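Local coordinates for uncharacterized protein (Bacteroides eggerthii, PDB 4FTD) that is of unknown function but combines a six-bladed beta-propeller with an immunoglobulin-like domain and may act in carbohydrate metabolism, at residues E146-V151 and F440-F445; H163-S168 and G173-I178; T297-V302 and C356-G361; E350-V355 and A427-F432. All coordinates share one frame; numbering follows the deposited sequence. Where two conformers were deposited one is given.

Contact 1 (E146-V151 and F440-F445); sequences EHVLVV and FVICEF
F440 leads the strand's approach to V148, with the two side chains coming from opposite directions. Its CG lies between the backbone N and the carbonyl carbon (chi1 71°); this torsion swings the ring toward V148, and chi2 of 84° turns a face to it. V148 CG1 sits over that face, 4.2 Å from the centroid of the F440 ring and 17° off its normal, a CH-pi contact displaced toward the rim, where V148 CG1 is 4.0 Å from F440 CZ. Two residues on, I442 points to the same side and reaches V148's other branch: the delta methyl CD1 of I442 lies 4.2 Å from V148 CG2. That second methyl therefore sits between the isoleucine and CE1 of the F440 ring, which is also 4.2 Å from V148 CG2, all three residues being buried. With only 129 Å² buried between the segments and no polar bond joining them, the seam is a light apolar one. It lies between two blades of the propeller: strand 439-446 runs between strands 120-125 and 426-435, while strand 147-152 runs between 138-143 and 163-166, and Y143 of strand 138-143 touches both V148 and I442.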
# COMPACT_ATOMS: atom_id res chain seq x y z
N GLU A 146 -14.40 -1.51 -5.00
CA GLU A 146 -15.71 -1.97 -5.41
C GLU A 146 -15.57 -2.84 -6.66
O GLU A 146 -16.21 -3.87 -6.75
CB GLU A 146 -16.62 -0.78 -5.66
CG GLU A 146 -18.04 -1.18 -6.01
CD GLU A 146 -18.97 -0.01 -6.32
OE1 GLU A 146 -18.49 1.12 -6.60
OE2 GLU A 146 -20.21 -0.23 -6.28
N HIS A 147 -14.76 -2.40 -7.63
CA HIS A 147 -14.49 -3.19 -8.83
C HIS A 147 -13.01 -3.30 -9.14
O HIS A 147 -12.22 -2.48 -8.74
CB HIS A 147 -15.12 -2.54 -10.07
CG HIS A 147 -16.61 -2.41 -10.01
ND1 HIS A 147 -17.23 -1.23 -9.66
CD2 HIS A 147 -17.59 -3.30 -10.25
CE1 HIS A 147 -18.54 -1.41 -9.72
NE2 HIS A 147 -18.78 -2.65 -10.07
N VAL A 148 -12.71 -4.27 -9.98
CA VAL A 148 -11.46 -4.36 -10.75
C VAL A 148 -11.85 -4.08 -12.22
O VAL A 148 -12.79 -4.67 -12.74
CB VAL A 148 -10.80 -5.72 -10.63
CG1 VAL A 148 -9.65 -5.91 -11.65
CG2 VAL A 148 -10.33 -5.91 -9.18
N LEU A 149 -11.17 -3.15 -12.86
CA LEU A 149 -11.29 -2.84 -14.28
C LEU A 149 -10.19 -3.62 -15.00
O LEU A 149 -9.03 -3.56 -14.58
CB LEU A 149 -11.11 -1.34 -14.52
CG LEU A 149 -10.82 -0.84 -15.96
CD1 LEU A 149 -12.06 -1.11 -16.84
CD2 LEU A 149 -10.38 0.64 -15.96
N VAL A 150 -10.56 -4.38 -16.05
CA VAL A 150 -9.64 -5.13 -16.87
C VAL A 150 -9.73 -4.54 -18.28
O VAL A 150 -10.81 -4.52 -18.85
CB VAL A 150 -9.97 -6.61 -16.90
CG1 VAL A 150 -8.94 -7.30 -17.78
CG2 VAL A 150 -9.99 -7.15 -15.47
N VAL A 151 -8.62 -3.97 -18.79
CA VAL A 151 -8.67 -3.25 -20.07
C VAL A 151 -8.24 -4.27 -21.12
O VAL A 151 -7.16 -4.23 -21.67
CB VAL A 151 -7.80 -1.97 -20.10
CG1 VAL A 151 -8.02 -1.23 -21.43
CG2 VAL A 151 -8.12 -1.10 -18.90
N PHE A 440 -3.30 -10.43 -11.43
CA PHE A 440 -3.49 -9.42 -10.40
C PHE A 440 -3.78 -10.02 -9.04
O PHE A 440 -4.16 -11.18 -8.97
CB PHE A 440 -4.55 -8.41 -10.82
CG PHE A 440 -5.99 -8.92 -10.84
CD1 PHE A 440 -6.76 -8.93 -9.69
CD2 PHE A 440 -6.61 -9.30 -12.05
CE1 PHE A 440 -8.09 -9.37 -9.71
CE2 PHE A 440 -7.92 -9.72 -12.09
CZ PHE A 440 -8.67 -9.74 -10.92
N VAL A 441 -3.62 -9.22 -8.00
CA VAL A 441 -3.85 -9.66 -6.60
C VAL A 441 -4.46 -8.49 -5.81
O VAL A 441 -4.21 -7.29 -6.11
CB VAL A 441 -2.53 -10.17 -5.95
CG1 VAL A 441 -1.53 -9.05 -5.74
CG2 VAL A 441 -2.76 -10.87 -4.62
N ILE A 442 -5.34 -8.83 -4.86
CA ILE A 442 -5.80 -7.91 -3.85
C ILE A 442 -5.33 -8.48 -2.49
O ILE A 442 -5.63 -9.62 -2.18
CB ILE A 442 -7.32 -7.81 -3.83
CG1 ILE A 442 -7.83 -7.28 -5.19
CG2 ILE A 442 -7.75 -6.91 -2.65
CD1 ILE A 442 -9.32 -7.53 -5.41
N CYS A 443 -4.58 -7.68 -1.73
CA CYS A 443 -4.07 -8.07 -0.41
C CYS A 443 -4.61 -7.11 0.62
O CYS A 443 -4.38 -5.90 0.50
CB CYS A 443 -2.56 -7.99 -0.39
SG CYS A 443 -1.80 -8.98 -1.67
N GLU A 444 -5.33 -7.63 1.61
CA GLU A 444 -5.99 -6.82 2.64
C GLU A 444 -5.32 -7.08 3.99
O GLU A 444 -4.99 -8.24 4.32
CB GLU A 444 -7.47 -7.16 2.74
CG GLU A 444 -8.22 -7.08 1.41
CD GLU A 444 -9.74 -7.08 1.56
OE1 GLU A 444 -10.25 -7.61 2.57
OE2 GLU A 444 -10.43 -6.55 0.67
N PHE A 445 -5.18 -6.02 4.77
CA PHE A 445 -4.51 -6.07 6.07
C PHE A 445 -5.28 -5.29 7.12
O PHE A 445 -5.78 -4.21 6.84
CB PHE A 445 -3.13 -5.44 5.99
CG PHE A 445 -2.25 -6.02 4.91
CD1 PHE A 445 -2.26 -5.49 3.62
CD2 PHE A 445 -1.41 -7.08 5.18
CE1 PHE A 445 -1.45 -6.01 2.64
CE2 PHE A 445 -0.59 -7.59 4.20
CZ PHE A 445 -0.61 -7.05 2.92

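Contact 2 (H163-S168 and G173-I178); sequences HLLKVS and GEIKPI
H163 lies against P177 and the carbonyl of I178. Its CB is 3.2 Å from the carbonyl oxygen of I178; CG sits between the backbone N and the carbonyl carbon (chi1 57°), which sets the imidazole beside P177, both side chains pointing the same way. CG then skirts the proline ring, and CD2 comes 3.7 Å from P177 CB, an oblique approach. The ring's polar atoms look elsewhere: ND1 bonds the carbonyl of T161, and NE2, at the tip, bonds the hydroxyl of Y130. The backbones alongside illustrate how an outer blade edge is added in a beta-propeller. L164 and I178 form an antiparallel hydrogen-bonded pair, L164 N to I178 O at 2.8 Å and I178 N to L164 O also at 2.8 Å, both nearly straight (169° and 165°), so that strand 178-179 becomes the last of four. The chain returns here from helix 167-171, which ends in a Schellman motif with G173 as C-prime residue. Where the segments part, one water continues the link, accepting from K166 N at 2.8 Å and donating to K176 O at 2.7 Å. L165 CD2 reaches P177 CG at 4.2 Å, whereas K166, bent at chi3 and chi4, brings NZ 3.7 Å from I178 CD1.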
# COMPACT_ATOMS: atom_id res chain seq x y z
N HIS A 163 -13.85 -4.49 -19.23
CA HIS A 163 -14.87 -4.87 -18.33
C HIS A 163 -14.49 -4.68 -16.88
O HIS A 163 -13.35 -4.50 -16.55
CB HIS A 163 -15.27 -6.33 -18.58
CG HIS A 163 -14.14 -7.30 -18.46
ND1 HIS A 163 -13.21 -7.46 -19.48
CD2 HIS A 163 -13.82 -8.21 -17.49
CE1 HIS A 163 -12.37 -8.45 -19.13
NE2 HIS A 163 -12.69 -8.89 -17.91
N LEU A 164 -15.52 -4.67 -16.05
CA LEU A 164 -15.41 -4.62 -14.60
C LEU A 164 -15.73 -5.99 -14.00
O LEU A 164 -16.47 -6.78 -14.58
CB LEU A 164 -16.35 -3.56 -14.04
CG LEU A 164 -16.19 -2.13 -14.53
CD1 LEU A 164 -17.32 -1.26 -13.99
CD2 LEU A 164 -14.85 -1.56 -14.16
N LEU A 165 -15.14 -6.26 -12.85
CA LEU A 165 -15.39 -7.43 -12.05
C LEU A 165 -15.72 -6.87 -10.66
O LEU A 165 -14.97 -6.09 -10.10
CB LEU A 165 -14.13 -8.27 -12.02
CG LEU A 165 -13.54 -8.84 -13.32
CD1 LEU A 165 -12.15 -9.39 -13.10
CD2 LEU A 165 -14.45 -9.96 -13.86
N LYS A 166 -16.86 -7.22 -10.13
CA LYS A 166 -17.25 -6.75 -8.81
C LYS A 166 -16.34 -7.47 -7.78
O LYS A 166 -16.18 -8.70 -7.80
CB LYS A 166 -18.73 -7.08 -8.60
CG LYS A 166 -19.54 -5.96 -7.96
CD LYS A 166 -20.93 -6.41 -7.49
CE LYS A 166 -21.76 -7.17 -8.51
NZ LYS A 166 -22.00 -6.41 -9.77
N VAL A 167 -15.69 -6.70 -6.93
CA VAL A 167 -14.82 -7.26 -5.89
C VAL A 167 -15.55 -8.26 -4.96
O VAL A 167 -15.00 -9.32 -4.65
CB VAL A 167 -14.11 -6.16 -5.09
CG1 VAL A 167 -13.37 -6.77 -3.90
CG2 VAL A 167 -13.15 -5.42 -6.03
N SER A 168 -16.79 -7.98 -4.60
CA SER A 168 -17.56 -8.95 -3.76
C SER A 168 -17.70 -10.31 -4.47
O SER A 168 -17.63 -11.35 -3.82
CB SER A 168 -18.92 -8.39 -3.37
OG SER A 168 -19.63 -8.03 -4.51
N GLY A 173 -14.59 -16.03 -5.32
CA GLY A 173 -14.02 -16.78 -6.43
C GLY A 173 -14.86 -16.77 -7.70
O GLY A 173 -14.62 -17.57 -8.59
N GLU A 174 -15.81 -15.86 -7.82
CA GLU A 174 -16.69 -15.83 -8.98
C GLU A 174 -16.26 -14.74 -9.95
O GLU A 174 -16.23 -13.57 -9.59
CB GLU A 174 -18.15 -15.59 -8.56
CG GLU A 174 -18.69 -16.62 -7.59
CD GLU A 174 -20.20 -16.54 -7.41
OE1 GLU A 174 -20.81 -15.50 -7.74
OE2 GLU A 174 -20.77 -17.54 -6.94
N ILE A 175 -16.00 -15.14 -11.19
CA ILE A 175 -15.63 -14.24 -12.29
C ILE A 175 -16.89 -14.00 -13.13
O ILE A 175 -17.38 -14.90 -13.81
CB ILE A 175 -14.48 -14.86 -13.11
CG1 ILE A 175 -13.19 -14.82 -12.26
CG2 ILE A 175 -14.28 -14.14 -14.44
CD1 ILE A 175 -11.98 -15.43 -12.94
N LYS A 176 -17.45 -12.79 -13.00
CA LYS A 176 -18.65 -12.33 -13.69
C LYS A 176 -18.41 -10.94 -14.33
O LYS A 176 -18.73 -9.93 -13.72
CB LYS A 176 -19.80 -12.29 -12.71
CG LYS A 176 -20.08 -13.66 -12.05
CD LYS A 176 -21.12 -13.63 -10.93
CE LYS A 176 -22.54 -13.55 -11.46
NZ LYS A 176 -23.53 -13.72 -10.36
N PRO A 177 -17.86 -10.92 -15.56
CA PRO A 177 -17.55 -9.68 -16.27
C PRO A 177 -18.74 -8.80 -16.53
O PRO A 177 -19.78 -9.24 -16.99
CB PRO A 177 -16.93 -10.17 -17.59
CG PRO A 177 -16.34 -11.51 -17.24
CD PRO A 177 -17.33 -12.10 -16.29
N ILE A 178 -18.58 -7.53 -16.22
CA ILE A 178 -19.58 -6.53 -16.51
C ILE A 178 -18.92 -5.77 -17.65
O ILE A 178 -17.99 -4.99 -17.42
CB ILE A 178 -19.82 -5.64 -15.28
CG1 ILE A 178 -20.32 -6.46 -14.06
CG2 ILE A 178 -20.82 -4.53 -15.61
CD1 ILE A 178 -19.91 -5.82 -12.72
O HOH W 1 -18.34 -9.43 -11.10

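Contact 3 (T297-V302 and C356-G361); sequences TMVTNV and CTAGQG
V299 meets A358 and Q360 at a junction between successive blades of the six-bladed propeller, where the loop entering strand 300-304 packs against the loop leaving strand 350-357. V299 is the pivot. Its CG1, anti to the backbone N (chi1 -170°), touches the lone methyl of A358, with CG1 3.9 Å from A358 CB, and V340 of the same blade as A358 backs both side chains. The second branch turns to the glutamine: V299 CG2 lies 3.6 Å from Q360 OE1, the two side chains slanting past each other. The polar need of that oxygen is met by the backbone N of A410, which donates a hydrogen bond to it. Q360 reaches across by extending first and then bending at chi2 (67°). R435 of strand 426-435 donates to the carbonyls of A358 and G359, through NE and NH2 respectively, so the loop is bonded to a second sheet. On the opposing side the chain is shaped by an ST turn, in which V299 N donates to T297 OG1 at 3.1 Å. Between these two residues, selenomethionine M298 lays its selenium atom, SE, beside the amide, 4.4 Å from Q360 NE2.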
# COMPACT_ATOMS: atom_id res chain seq x y z
N THR A 297 12.15 4.00 -19.99
CA THR A 297 11.51 3.07 -20.94
C THR A 297 10.03 3.38 -21.13
O THR A 297 9.47 4.37 -20.61
CB THR A 297 11.70 1.55 -20.56
OG1 THR A 297 10.76 1.21 -19.52
CG2 THR A 297 13.15 1.23 -20.12
N MSE A 298 9.36 2.53 -21.90
CA MSE A 298 7.91 2.62 -22.06
C MSE A 298 7.11 2.22 -20.81
O MSE A 298 5.90 2.52 -20.77
CB MSE A 298 7.47 1.73 -23.20
CG MSE A 298 7.80 0.24 -22.95
SE MSE A 298 6.94 -0.82 -24.28
CE MSE A 298 5.16 -0.81 -23.60
N VAL A 299 7.74 1.50 -19.86
CA VAL A 299 7.14 1.08 -18.57
C VAL A 299 7.63 2.03 -17.50
O VAL A 299 8.69 1.86 -16.90
CB VAL A 299 7.43 -0.39 -18.22
CG1 VAL A 299 6.58 -0.85 -17.00
CG2 VAL A 299 7.17 -1.27 -19.45
N THR A 300 6.83 3.07 -17.27
CA THR A 300 7.19 4.19 -16.37
C THR A 300 5.90 4.88 -15.93
O THR A 300 4.86 4.78 -16.62
CB THR A 300 8.12 5.20 -17.09
OG1 THR A 300 8.55 6.23 -16.20
CG2 THR A 300 7.42 5.79 -18.34
N ASN A 301 5.95 5.53 -14.77
CA ASN A 301 4.80 6.16 -14.18
C ASN A 301 5.21 7.33 -13.35
O ASN A 301 6.29 7.35 -12.80
CB ASN A 301 4.06 5.21 -13.25
CG ASN A 301 3.39 4.02 -13.95
OD1 ASN A 301 3.92 2.93 -13.90
ND2 ASN A 301 2.23 4.22 -14.59
N VAL A 302 4.27 8.24 -13.20
CA VAL A 302 4.39 9.50 -12.45
C VAL A 302 3.09 9.68 -11.62
O VAL A 302 2.02 9.94 -12.19
CB VAL A 302 4.60 10.74 -13.39
CG1 VAL A 302 4.68 12.03 -12.56
CG2 VAL A 302 5.89 10.62 -14.23
N CYS A 356 4.78 -1.91 -8.00
CA CYS A 356 4.81 -3.25 -8.60
C CYS A 356 6.07 -3.37 -9.41
O CYS A 356 6.36 -2.48 -10.23
CB CYS A 356 3.58 -3.53 -9.49
SG CYS A 356 3.46 -5.23 -10.05
N THR A 357 6.84 -4.44 -9.21
CA THR A 357 8.06 -4.58 -10.02
C THR A 357 7.63 -5.18 -11.39
O THR A 357 6.83 -6.10 -11.42
CB THR A 357 9.16 -5.38 -9.30
OG1 THR A 357 8.61 -6.65 -9.03
CG2 THR A 357 9.65 -4.65 -7.96
N ALA A 358 8.17 -4.65 -12.49
CA ALA A 358 7.66 -4.93 -13.85
C ALA A 358 8.18 -6.20 -14.52
O ALA A 358 7.40 -7.05 -15.00
CB ALA A 358 7.91 -3.72 -14.75
N GLY A 359 9.50 -6.34 -14.58
CA GLY A 359 10.06 -7.46 -15.32
C GLY A 359 10.03 -7.25 -16.83
O GLY A 359 9.47 -8.06 -17.55
N GLN A 360 10.69 -6.19 -17.29
CA GLN A 360 10.72 -5.80 -18.71
C GLN A 360 11.96 -6.37 -19.34
O GLN A 360 13.06 -6.01 -18.93
CB GLN A 360 10.73 -4.27 -18.84
CG GLN A 360 10.80 -3.69 -20.26
CD GLN A 360 9.56 -3.98 -21.08
OE1 GLN A 360 8.55 -4.36 -20.57
NE2 GLN A 360 9.66 -3.79 -22.39
N GLY A 361 11.78 -7.29 -20.28
CA GLY A 361 12.87 -7.95 -21.00
C GLY A 361 12.91 -9.37 -20.53
O GLY A 361 12.82 -9.64 -19.32

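Contact 4 (E350-V355 and A427-F432); sequences ERYLLV and AKLCLF
Y352 and L429 approach at a slant. The leucine methyl CD2 stands 4.0 Å from Y352 CE2 and equally close to CD2 of the same ring, touching one side of the tyrosine in a position that is neither squarely over a face nor squarely at an edge. L429 extends its CG anti to the backbone N (chi1 174°), and this carries the methyl across to the ring. The tyrosine is fixed at its far end as well: its hydroxyl donates to E350 OE1, 2.5 Å from Y352 OH, a short bond that uses the carboxylate's anti lone pair, and the same OH is bonded to the backbone N of A114. Two hydrogen bonds thus anchor the hydroxyl end of this buried tyrosine, and F116 meets its ring edge-to-face. Further along, the leucines L354 and L431 meet methyl to methyl, with L354 CD2 4.2 Å from L431 CD2; the same L354 methyl also lies 4.1 Å from the carbonyl oxygen of F432, whose side chain starts off away from strand 350-357 and whose ring meets that of Y143 in the next blade with the planes nearly parallel. The strands splay, CA atoms being 7.9 Å apart at L354 and L431 and 10.9 Å at Y352 and L429. The axes of the short strand segments approach to 8.7 Å, with their directions 30° apart. Two sheets facing each other with apolar side chains meeting between them, as strands 350-357 and 426-435 do here, represent the blade-to-blade packing of a beta-propeller.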
# COMPACT_ATOMS: atom_id res chain seq x y z
N GLU A 350 0.86 5.60 9.69
CA GLU A 350 2.08 5.20 8.99
C GLU A 350 1.98 5.58 7.53
O GLU A 350 0.91 5.90 7.06
CB GLU A 350 2.37 3.71 9.18
CG GLU A 350 2.86 3.42 10.60
CD GLU A 350 3.60 2.10 10.72
OE1 GLU A 350 3.42 1.16 9.91
OE2 GLU A 350 4.38 2.01 11.66
N ARG A 351 3.11 5.55 6.83
CA ARG A 351 3.20 5.96 5.43
C ARG A 351 4.00 4.89 4.69
O ARG A 351 5.11 4.56 5.08
CB ARG A 351 3.85 7.36 5.29
CG ARG A 351 4.06 7.83 3.84
CD ARG A 351 4.55 9.27 3.75
NE ARG A 351 5.69 9.39 4.61
CZ ARG A 351 6.03 10.43 5.35
NH1 ARG A 351 5.37 11.58 5.27
NH2 ARG A 351 7.08 10.33 6.17
N TYR A 352 3.41 4.35 3.62
CA TYR A 352 3.98 3.30 2.81
C TYR A 352 4.14 3.71 1.35
O TYR A 352 3.43 4.60 0.87
CB TYR A 352 3.08 2.06 2.87
CG TYR A 352 2.71 1.63 4.25
CD1 TYR A 352 3.69 1.30 5.18
CD2 TYR A 352 1.37 1.56 4.66
CE1 TYR A 352 3.37 0.94 6.48
CE2 TYR A 352 1.04 1.18 5.97
CZ TYR A 352 2.05 0.87 6.87
OH TYR A 352 1.75 0.50 8.17
N LEU A 353 5.09 3.07 0.67
CA LEU A 353 5.23 3.15 -0.78
C LEU A 353 4.79 1.79 -1.33
O LEU A 353 5.33 0.76 -0.94
CB LEU A 353 6.68 3.42 -1.20
CG LEU A 353 6.90 3.58 -2.72
CD1 LEU A 353 6.12 4.78 -3.24
CD2 LEU A 353 8.38 3.68 -3.09
N LEU A 354 3.77 1.83 -2.19
CA LEU A 354 3.22 0.68 -2.90
C LEU A 354 3.81 0.75 -4.32
O LEU A 354 3.74 1.81 -4.98
CB LEU A 354 1.70 0.75 -2.94
CG LEU A 354 0.96 -0.27 -3.82
CD1 LEU A 354 1.23 -1.70 -3.39
CD2 LEU A 354 -0.55 0.07 -3.80
N VAL A 355 4.45 -0.34 -4.75
CA VAL A 355 4.99 -0.42 -6.11
C VAL A 355 4.68 -1.78 -6.67
O VAL A 355 4.30 -2.69 -5.92
CB VAL A 355 6.51 -0.16 -6.18
CG1 VAL A 355 6.86 1.23 -5.68
CG2 VAL A 355 7.29 -1.24 -5.44
N ALA A 427 -9.41 1.21 9.31
CA ALA A 427 -9.62 -0.16 9.81
C ALA A 427 -8.94 -1.23 8.95
O ALA A 427 -8.35 -2.16 9.49
CB ALA A 427 -11.10 -0.46 9.91
N LYS A 428 -9.02 -1.10 7.62
CA LYS A 428 -8.48 -2.11 6.71
C LYS A 428 -7.76 -1.44 5.54
O LYS A 428 -8.30 -0.54 4.92
CB LYS A 428 -9.64 -3.00 6.22
CG LYS A 428 -9.27 -4.39 5.74
CD LYS A 428 -10.50 -5.28 5.56
CE LYS A 428 -11.25 -5.01 4.27
NZ LYS A 428 -12.37 -5.97 4.07
N LEU A 429 -6.54 -1.89 5.23
CA LEU A 429 -5.74 -1.42 4.11
C LEU A 429 -5.77 -2.50 3.04
O LEU A 429 -5.29 -3.62 3.26
CB LEU A 429 -4.28 -1.16 4.52
CG LEU A 429 -3.28 -0.78 3.42
CD1 LEU A 429 -3.74 0.50 2.76
CD2 LEU A 429 -1.85 -0.67 3.95
N CYS A 430 -6.26 -2.14 1.86
CA CYS A 430 -6.43 -3.06 0.73
C CYS A 430 -5.53 -2.61 -0.40
O CYS A 430 -5.63 -1.47 -0.83
CB CYS A 430 -7.88 -3.10 0.31
SG CYS A 430 -9.05 -3.31 1.66
N LEU A 431 -4.60 -3.47 -0.81
CA LEU A 431 -3.59 -3.17 -1.82
C LEU A 431 -3.83 -4.05 -3.03
O LEU A 431 -4.22 -5.21 -2.90
CB LEU A 431 -2.17 -3.39 -1.26
CG LEU A 431 -1.85 -2.67 0.06
CD1 LEU A 431 -0.42 -3.01 0.45
CD2 LEU A 431 -2.03 -1.14 -0.02
N PHE A 432 -3.60 -3.48 -4.20
CA PHE A 432 -3.78 -4.15 -5.49
C PHE A 432 -2.57 -3.90 -6.34
O PHE A 432 -2.04 -2.77 -6.36
CB PHE A 432 -4.99 -3.56 -6.17
CG PHE A 432 -5.19 -3.95 -7.63
CD1 PHE A 432 -4.67 -3.16 -8.66
CD2 PHE A 432 -6.04 -5.04 -7.97
CE1 PHE A 432 -4.90 -3.47 -9.99
CE2 PHE A 432 -6.31 -5.33 -9.30
CZ PHE A 432 -5.72 -4.54 -10.31

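The four contacts separate the two kinds of joint in a propeller. Contacts 1, 3 and 4 lie between blades and rest on side-chain packing, with no hydrogen bond between their segments; contact 2 lies within one blade and relies on backbone hydrogen bonds and a water, at its partly exposed outer edge. Contact 4 is the most central, about 2 Å from the centre of the chain to its own centre; its touching residues, like those of contact 1, are all buried and the packing is largely apolar. Both involve the closing blade, whose neighbouring strands 426-435 and 439-446 face different partners. Contacts 3 and 4 share strand 350-357, but contact 3, in loops, brings in an amide. Contacts 1 and 2 join through paired strands 147-152 and 163-166.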